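Local coordinates for protein Non-ribosomal peptide synthetase (Streptomyces halstedii, PDB 3WV5) that is a non-ribosomal peptide synthetase of the ANL clan of AMP-binding enzymes and binds (2S,3S)-3-methyl-aspartic acid, at residues T343-I348 and G394-A399; R338-T343 and D361-P366; V243-G248 and P286-L291. All coordinates share one frame; numbering follows the deposited sequence.

In the fold
All three contacts lie within the AMP-binding enzyme region and include residues that touch the bound (2S,3S)-3-methyl-aspartic acid, contact 2 through the 340-343 end of its first segment. Contact 3 comes first along the chain and closes before the others open. Contacts 1 and 2 interleave and share Thr343, in the loop after strand 335-340. Their centres are about 13 Å apart (1 and 2), 17 Å (1 and 3) and 15 Å (2 and 3). Contacts 2 and 3 reach the same mixed sheet; contact 3 also includes the start of helix 246-258. A Lys346-Asp246 salt bridge joins contacts 1 and 3, and a probable Ile348 N to Tyr340 O hydrogen bond joins 1 and 2.

Contact 1 of 3, residues T343-I348 and G394-A399; sequences TECKRI and GPHVMA. With 2AS ((2S,3S)-3-methyl-aspartic acid), chain C.
His396 approaches the 343-348 loop with a carbon edge rather than a nitrogen: its CD2 sits 3.1 Å from Arg347 O, which lies in the ring plane. Cys345 covers one face of the same ring, with CB 4.1 Å from the ring centroid in a CH-pi contact displaced toward the rim. With chi1 at 60°, SG stands between the backbone N and the carbonyl carbon and views the imidazole obliquely. Next to CD2 in the ring, NE2 is joined through a water to Ile348 O, so the histidine touches the loop both directly and through solvent. A single backbone hydrogen bond ties the two segments together: Met398 N donates to Glu344 O at 3.0 Å, in the carbonyl plane, and Tyr412 OH also bonds to that oxygen. Beside it, the bent side chain of Met398 lays CG 3.3 Å from Glu344 O.

The loop itself doubles back in a classic gamma turn, Arg347 N bonding to Cys345 O around Lys346. This turn presents Lys346 O to the amino group of the bound (2S,3S)-3-methyl-aspartic acid, and Lys346 NZ donates to the ligand O, while also bonding to Asp246 O. Arg347 bends at chi3 (-65°) and gives its NE to the ligand OXT at 2.8 Å in a nearly straight bond (171°); a weak bond joins its NH2 to the ligand O. Thr343 and Glu344 close the Tyr-Gly-x-Thr-Glu signature familiar from the ANL clan, and the loop that follows is where the ligand site holds the amino group and the O/OXT carboxylate.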
# COMPACT_ATOMS: atom_id res chain seq x y z
N THR A 343 9.14 -4.66 1.36
CA THR A 343 8.60 -4.01 0.19
C THR A 343 9.01 -4.79 -1.07
O THR A 343 8.23 -4.93 -2.01
CB THR A 343 9.05 -2.53 0.14
OG1 THR A 343 8.53 -1.85 1.27
CG2 THR A 343 8.51 -1.86 -1.12
N GLU A 344 10.21 -5.34 -1.06
CA GLU A 344 10.75 -6.21 -2.14
C GLU A 344 9.80 -7.26 -2.69
O GLU A 344 9.90 -7.62 -3.87
CB GLU A 344 11.99 -6.91 -1.63
CG GLU A 344 13.24 -6.06 -1.63
CD GLU A 344 13.33 -5.05 -0.49
OE1 GLU A 344 12.40 -4.90 0.36
OE2 GLU A 344 14.34 -4.35 -0.46
N CYS A 345 8.89 -7.79 -1.84
CA CYS A 345 7.82 -8.66 -2.34
C CYS A 345 6.46 -8.36 -1.72
O CYS A 345 5.59 -9.23 -1.64
CB CYS A 345 8.15 -10.12 -2.07
SG CYS A 345 8.37 -10.54 -0.34
N LYS A 346 6.28 -7.10 -1.31
CA LYS A 346 5.12 -6.60 -0.52
C LYS A 346 5.02 -7.24 0.86
O LYS A 346 5.22 -6.56 1.86
CB LYS A 346 3.78 -6.72 -1.25
CG LYS A 346 2.56 -6.53 -0.33
CD LYS A 346 2.61 -5.21 0.48
CE LYS A 346 1.42 -5.09 1.42
NZ LYS A 346 1.40 -3.76 2.08
N ARG A 347 4.77 -8.55 0.91
CA ARG A 347 4.57 -9.24 2.17
C ARG A 347 4.98 -10.68 2.05
O ARG A 347 4.94 -11.27 0.97
CB ARG A 347 3.13 -9.09 2.63
CG ARG A 347 2.81 -9.68 3.99
CD ARG A 347 1.48 -9.17 4.57
NE ARG A 347 1.59 -7.76 4.82
CZ ARG A 347 0.59 -6.89 4.77
NH1 ARG A 347 -0.67 -7.30 4.55
NH2 ARG A 347 0.82 -5.61 5.01
N ILE A 348 5.36 -11.26 3.19
CA ILE A 348 5.98 -12.56 3.20
C ILE A 348 5.15 -13.63 3.91
O ILE A 348 4.93 -14.73 3.35
CB ILE A 348 7.37 -12.46 3.80
CG1 ILE A 348 8.29 -11.74 2.82
CG2 ILE A 348 7.91 -13.85 4.06
CD1 ILE A 348 9.61 -11.32 3.43
N GLY A 394 7.93 -16.42 -5.58
CA GLY A 394 6.53 -16.35 -5.97
C GLY A 394 6.17 -15.19 -6.88
O GLY A 394 7.01 -14.32 -7.16
N PRO A 395 4.90 -15.11 -7.28
CA PRO A 395 4.36 -14.07 -8.14
C PRO A 395 4.14 -12.70 -7.48
O PRO A 395 3.65 -11.77 -8.10
CB PRO A 395 3.05 -14.65 -8.67
CG PRO A 395 2.70 -15.75 -7.72
CD PRO A 395 3.90 -16.15 -6.95
N HIS A 396 4.58 -12.58 -6.24
CA HIS A 396 4.68 -11.29 -5.51
C HIS A 396 6.08 -10.66 -5.51
O HIS A 396 6.23 -9.51 -5.19
CB HIS A 396 4.20 -11.48 -4.07
CG HIS A 396 5.01 -12.43 -3.25
ND1 HIS A 396 5.63 -13.56 -3.75
CD2 HIS A 396 5.22 -12.46 -1.90
CE1 HIS A 396 6.23 -14.21 -2.77
NE2 HIS A 396 5.99 -13.57 -1.63
N VAL A 397 7.10 -11.48 -5.80
CA VAL A 397 8.45 -11.02 -5.80
C VAL A 397 8.55 -9.95 -6.88
O VAL A 397 8.20 -10.21 -8.03
CB VAL A 397 9.42 -12.16 -6.06
CG1 VAL A 397 10.86 -11.62 -6.15
CG2 VAL A 397 9.33 -13.19 -4.97
N MET A 398 8.97 -8.75 -6.49
CA MET A 398 8.86 -7.58 -7.36
C MET A 398 10.03 -7.60 -8.36
O MET A 398 10.87 -8.49 -8.31
CB MET A 398 8.88 -6.31 -6.51
CG MET A 398 7.62 -6.12 -5.66
SD MET A 398 6.16 -5.91 -6.70
CE MET A 398 4.86 -6.42 -5.53
N ALA A 399 10.07 -6.61 -9.26
CA ALA A 399 11.03 -6.63 -10.35
C ALA A 399 12.34 -5.94 -9.99
O ALA A 399 12.84 -5.18 -10.78
CB ALA A 399 10.41 -5.94 -11.54
C 2AS C . 4.25 -5.56 4.58
O 2AS C . 3.26 -5.02 4.02
CA 2AS C . 5.66 -5.01 4.43
N 2AS C . 5.84 -4.19 3.18
CB 2AS C . 5.99 -4.16 5.65
CG 2AS C . 7.39 -3.54 5.57
OD1 2AS C . 7.81 -2.94 6.57
C4 2AS C . 4.95 -3.07 5.72
OD2 2AS C . 8.15 -3.60 4.57
OXT 2AS C . 4.07 -6.52 5.34
O HOH W 1 5.76 -15.08 0.84

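Contact 2 of 3, residues R338-T343 and D361-P366; sequences RMYGQT and DSVGLP. With 2AS ((2S,3S)-3-methyl-aspartic acid), chain C.
Arg338 spans the gap between two strands of the mixed sheet, 338-340 and 362-366, to grip the backbone at an ST turn. The strands cross at 71° with their axes 5.5 Å apart, and strand 349-350 pairs with both. Arg338 NH2 donates to Ser362 O at 2.9 Å, the oxygen lying 20° out of the guanidinium plane, while NE adds a weak, longer bond to the same oxygen. A bent chain, at chi2 and chi3, curls the group round to that carbonyl. NH1 is taken up by Glu358 O, and NH2 has a second, weak partner in Arg359 O, so the guanidinium gathers several backbone carbonyls from the chain leading into strand 362-366.

The Ser362 hydroxyl has two partners: OG accepts from Gly364 N at 3.0 Å, which defines the ST turn, and is also bonded to Leu437 O on the neighbouring strand. Val363 O, turned toward the other strand, has Ser349 OG as its partner. Tyr340 has its polar end elsewhere, OH bonding to Asp427 OD2, and its ring meets Phe439 edge-to-face. What Tyr340 brings to this contact is the base of its side chain, packed on Val363: Tyr340 CB lies 3.7 Å from both Val363 CB and Val363 CG2.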
# COMPACT_ATOMS: atom_id res chain seq x y z
N ARG A 338 -0.78 -11.10 13.16
CA ARG A 338 0.61 -10.84 12.94
C ARG A 338 0.98 -11.14 11.47
O ARG A 338 0.54 -12.17 10.89
CB ARG A 338 1.36 -11.76 13.89
CG ARG A 338 1.21 -11.35 15.36
CD ARG A 338 0.71 -12.49 16.28
NE ARG A 338 1.48 -13.68 16.18
CZ ARG A 338 1.09 -14.95 16.43
NH1 ARG A 338 -0.11 -15.30 16.80
NH2 ARG A 338 2.01 -15.87 16.33
N MET A 339 1.80 -10.25 10.90
CA MET A 339 2.31 -10.36 9.57
C MET A 339 3.75 -9.93 9.56
O MET A 339 4.23 -9.35 10.54
CB MET A 339 1.53 -9.48 8.60
CG MET A 339 0.03 -9.54 8.87
SD MET A 339 -1.07 -8.75 7.71
CE MET A 339 -0.51 -7.02 7.86
N TYR A 340 4.43 -10.25 8.48
CA TYR A 340 5.82 -9.86 8.27
C TYR A 340 5.99 -9.70 6.77
O TYR A 340 5.47 -10.48 5.98
CB TYR A 340 6.77 -10.95 8.83
CG TYR A 340 8.11 -11.06 8.16
CD1 TYR A 340 9.02 -10.03 8.22
CD2 TYR A 340 8.50 -12.25 7.52
CE1 TYR A 340 10.28 -10.14 7.63
CE2 TYR A 340 9.75 -12.39 6.92
CZ TYR A 340 10.64 -11.33 7.00
OH TYR A 340 11.88 -11.44 6.39
N GLY A 341 6.73 -8.67 6.37
CA GLY A 341 7.02 -8.45 4.97
C GLY A 341 8.20 -7.54 4.70
O GLY A 341 8.77 -6.92 5.62
N GLN A 342 8.55 -7.48 3.43
CA GLN A 342 9.45 -6.47 2.88
C GLN A 342 8.84 -5.92 1.65
O GLN A 342 8.21 -6.66 0.89
CB GLN A 342 10.80 -7.10 2.48
CG GLN A 342 11.56 -7.62 3.64
CD GLN A 342 12.93 -8.04 3.25
OE1 GLN A 342 13.20 -8.35 2.08
NE2 GLN A 342 13.82 -8.05 4.20
N THR A 343 9.14 -4.66 1.36
CA THR A 343 8.60 -4.01 0.19
C THR A 343 9.01 -4.79 -1.07
O THR A 343 8.23 -4.93 -2.01
CB THR A 343 9.05 -2.53 0.14
OG1 THR A 343 8.53 -1.85 1.27
CG2 THR A 343 8.51 -1.86 -1.12
N ASP A 361 5.40 -17.00 18.84
CA ASP A 361 6.61 -16.45 18.26
C ASP A 361 6.63 -16.42 16.73
O ASP A 361 7.61 -15.94 16.12
CB ASP A 361 7.80 -17.24 18.82
CG ASP A 361 8.06 -16.91 20.31
OD1 ASP A 361 7.82 -15.74 20.74
OD2 ASP A 361 8.51 -17.81 21.05
N SER A 362 5.60 -16.94 16.09
CA SER A 362 5.63 -17.01 14.63
C SER A 362 5.11 -15.71 14.04
O SER A 362 4.23 -15.05 14.60
CB SER A 362 4.77 -18.20 14.13
OG SER A 362 4.90 -18.47 12.74
N VAL A 363 5.59 -15.40 12.86
CA VAL A 363 4.94 -14.40 12.02
C VAL A 363 4.09 -15.05 10.89
O VAL A 363 3.78 -14.42 9.88
CB VAL A 363 5.98 -13.45 11.42
CG1 VAL A 363 6.56 -12.53 12.51
CG2 VAL A 363 7.11 -14.17 10.71
N GLY A 364 3.74 -16.31 11.08
CA GLY A 364 2.66 -16.95 10.28
C GLY A 364 3.14 -17.84 9.16
O GLY A 364 4.28 -18.32 9.15
N LEU A 365 2.25 -18.06 8.19
CA LEU A 365 2.54 -18.88 7.02
C LEU A 365 2.83 -18.04 5.80
O LEU A 365 2.41 -16.88 5.76
CB LEU A 365 1.30 -19.72 6.70
CG LEU A 365 0.99 -20.74 7.79
CD1 LEU A 365 -0.44 -21.24 7.70
CD2 LEU A 365 1.98 -21.91 7.77
N PRO A 366 3.47 -18.63 4.77
CA PRO A 366 3.64 -17.95 3.51
C PRO A 366 2.34 -17.40 2.95
O PRO A 366 1.30 -17.96 3.19
CB PRO A 366 4.16 -19.02 2.56
CG PRO A 366 4.62 -20.13 3.43
CD PRO A 366 3.94 -20.03 4.73
C 2AS C . 4.25 -5.56 4.58
O 2AS C . 3.26 -5.02 4.02
CA 2AS C . 5.66 -5.01 4.43
N 2AS C . 5.84 -4.19 3.18
CB 2AS C . 5.99 -4.16 5.65
CG 2AS C . 7.39 -3.54 5.57
OD1 2AS C . 7.81 -2.94 6.57
C4 2AS C . 4.95 -3.07 5.72
OD2 2AS C . 8.15 -3.60 4.57
OXT 2AS C . 4.07 -6.52 5.34

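Contact 3 of 3, residues V243-G248 and P286-L291; sequences VSWDFG and PIVPSL. With 2AS ((2S,3S)-3-methyl-aspartic acid), chain C.
Phe247 pushes its ring into the corner where strand 284-287 gives way to helix 289-300, and meets three consecutive residues there. Its CE1 rests 3.5 Å from Pro286 CB, its CZ approaches Ile287 O at 3.4 Å, and its CE2 reaches Val288 CG2 at 4.0 Å. The proline and valine both come to the ring obliquely.

Trp245 meets the same valine methyl, CG2, with its CH2 at 3.7 Å. One valine branch is therefore shared by two aromatic rings. The planes of these rings stand nearly perpendicular: Phe247 CB sits above the centre of one indole face, while Trp245 CZ2 lies in the plane of the phenyl ring, at its edge. Trp245 gets there because CG is anti to the backbone N (chi1 -171°), which sends the indole across to the 286-291 segment from its position as N-cap of helix 246-258. Met241 packs on both Phe247 and Pro286, and Arg347 also touches the phenyl ring.

The bound (2S,3S)-3-methyl-aspartic acid lies against the same two rings. Its methyl carbon C4 is 3.7 Å from Trp245 NE1 and 3.8 Å from Phe247 CD2, approaching both rings obliquely. Between the two aromatics in sequence, Asp246 meets the ligand by its carboxylate: OD1 accepts a hydrogen bond of 2.7 Å from the ligand N. The contact across the segments is, apart from Ile287 O, a matter of carbon against carbon. It implies a pocket with divided chemistry, where aromatic surface backed by Val288 and Pro286 receives the methyl group and the Asp246 carboxylate, with Lys346 O, takes the amino group.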
# COMPACT_ATOMS: atom_id res chain seq x y z
N VAL A 243 0.10 6.45 1.63
CA VAL A 243 0.17 5.62 0.41
C VAL A 243 1.58 5.59 -0.20
O VAL A 243 1.85 4.78 -1.09
CB VAL A 243 -0.86 6.00 -0.70
CG1 VAL A 243 -2.27 5.93 -0.16
CG2 VAL A 243 -0.59 7.39 -1.28
N SER A 244 2.48 6.45 0.27
CA SER A 244 3.85 6.33 -0.14
C SER A 244 4.55 5.11 0.46
O SER A 244 5.59 4.73 0.00
CB SER A 244 4.65 7.61 0.19
OG SER A 244 4.70 7.81 1.59
N TRP A 245 3.98 4.50 1.47
CA TRP A 245 4.45 3.24 2.07
C TRP A 245 3.54 2.14 1.47
O TRP A 245 2.35 2.39 1.31
CB TRP A 245 4.21 3.37 3.59
CG TRP A 245 4.76 2.37 4.53
CD1 TRP A 245 5.44 1.21 4.27
CD2 TRP A 245 4.57 2.41 5.94
NE1 TRP A 245 5.75 0.54 5.46
CE2 TRP A 245 5.22 1.27 6.49
CE3 TRP A 245 3.94 3.31 6.79
CZ2 TRP A 245 5.26 1.03 7.84
CZ3 TRP A 245 3.98 3.08 8.14
CH2 TRP A 245 4.63 1.94 8.66
N ASP A 246 4.07 0.95 1.14
CA ASP A 246 3.18 -0.08 0.61
C ASP A 246 2.09 -0.53 1.61
O ASP A 246 1.06 -1.12 1.22
CB ASP A 246 3.95 -1.28 0.01
CG ASP A 246 4.55 -2.24 1.05
OD1 ASP A 246 4.22 -2.21 2.24
OD2 ASP A 246 5.42 -3.04 0.62
N PHE A 247 2.26 -0.17 2.89
CA PHE A 247 1.23 -0.45 3.87
C PHE A 247 -0.03 0.27 3.51
O PHE A 247 -1.09 -0.36 3.37
CB PHE A 247 1.69 -0.09 5.31
CG PHE A 247 1.29 -1.09 6.34
CD1 PHE A 247 0.13 -1.84 6.23
CD2 PHE A 247 2.07 -1.28 7.45
CE1 PHE A 247 -0.24 -2.77 7.19
CE2 PHE A 247 1.69 -2.21 8.44
CZ PHE A 247 0.54 -2.94 8.32
N GLY A 248 0.04 1.58 3.26
CA GLY A 248 -1.17 2.29 2.81
C GLY A 248 -1.58 2.02 1.36
O GLY A 248 -2.77 1.97 1.02
N PRO A 286 -5.13 -1.38 9.82
CA PRO A 286 -3.72 -1.76 9.82
C PRO A 286 -2.98 -1.02 10.89
O PRO A 286 -3.24 0.18 11.11
CB PRO A 286 -3.20 -1.30 8.45
CG PRO A 286 -4.16 -0.24 8.04
CD PRO A 286 -5.49 -0.61 8.64
N ILE A 287 -2.04 -1.70 11.51
CA ILE A 287 -1.35 -1.15 12.58
C ILE A 287 0.11 -1.46 12.42
O ILE A 287 0.54 -2.42 11.72
CB ILE A 287 -1.81 -1.68 13.98
CG1 ILE A 287 -1.82 -3.20 14.01
CG2 ILE A 287 -3.17 -1.12 14.34
CD1 ILE A 287 -1.95 -3.74 15.45
N VAL A 288 0.83 -0.67 13.18
CA VAL A 288 2.25 -0.93 13.49
C VAL A 288 2.36 -0.89 15.01
O VAL A 288 1.46 -0.38 15.67
CB VAL A 288 2.98 0.22 12.66
CG1 VAL A 288 3.90 0.99 13.49
CG2 VAL A 288 3.59 -0.30 11.36
N PRO A 289 3.42 -1.45 15.61
CA PRO A 289 3.36 -1.51 17.08
C PRO A 289 3.21 -0.16 17.81
O PRO A 289 2.56 -0.08 18.86
CB PRO A 289 4.69 -2.14 17.44
CG PRO A 289 4.98 -3.00 16.26
CD PRO A 289 4.57 -2.21 15.09
N SER A 290 3.77 0.91 17.25
CA SER A 290 3.71 2.18 17.93
C SER A 290 2.29 2.77 17.84
O SER A 290 1.81 3.43 18.77
CB SER A 290 4.75 3.13 17.37
OG SER A 290 4.39 3.41 16.02
N LEU A 291 1.62 2.54 16.72
CA LEU A 291 0.26 2.99 16.54
C LEU A 291 -0.67 2.18 17.44
O LEU A 291 -1.62 2.70 18.00
CB LEU A 291 -0.15 2.84 15.08
CG LEU A 291 -1.59 3.24 14.78
CD1 LEU A 291 -1.92 4.67 15.30
CD2 LEU A 291 -1.91 3.14 13.31
C 2AS C . 4.25 -5.56 4.58
O 2AS C . 3.26 -5.02 4.02
CA 2AS C . 5.66 -5.01 4.43
N 2AS C . 5.84 -4.19 3.18
CB 2AS C . 5.99 -4.16 5.65
CG 2AS C . 7.39 -3.54 5.57
OD1 2AS C . 7.81 -2.94 6.57
C4 2AS C . 4.95 -3.07 5.72
OD2 2AS C . 8.15 -3.60 4.57
OXT 2AS C . 4.07 -6.52 5.34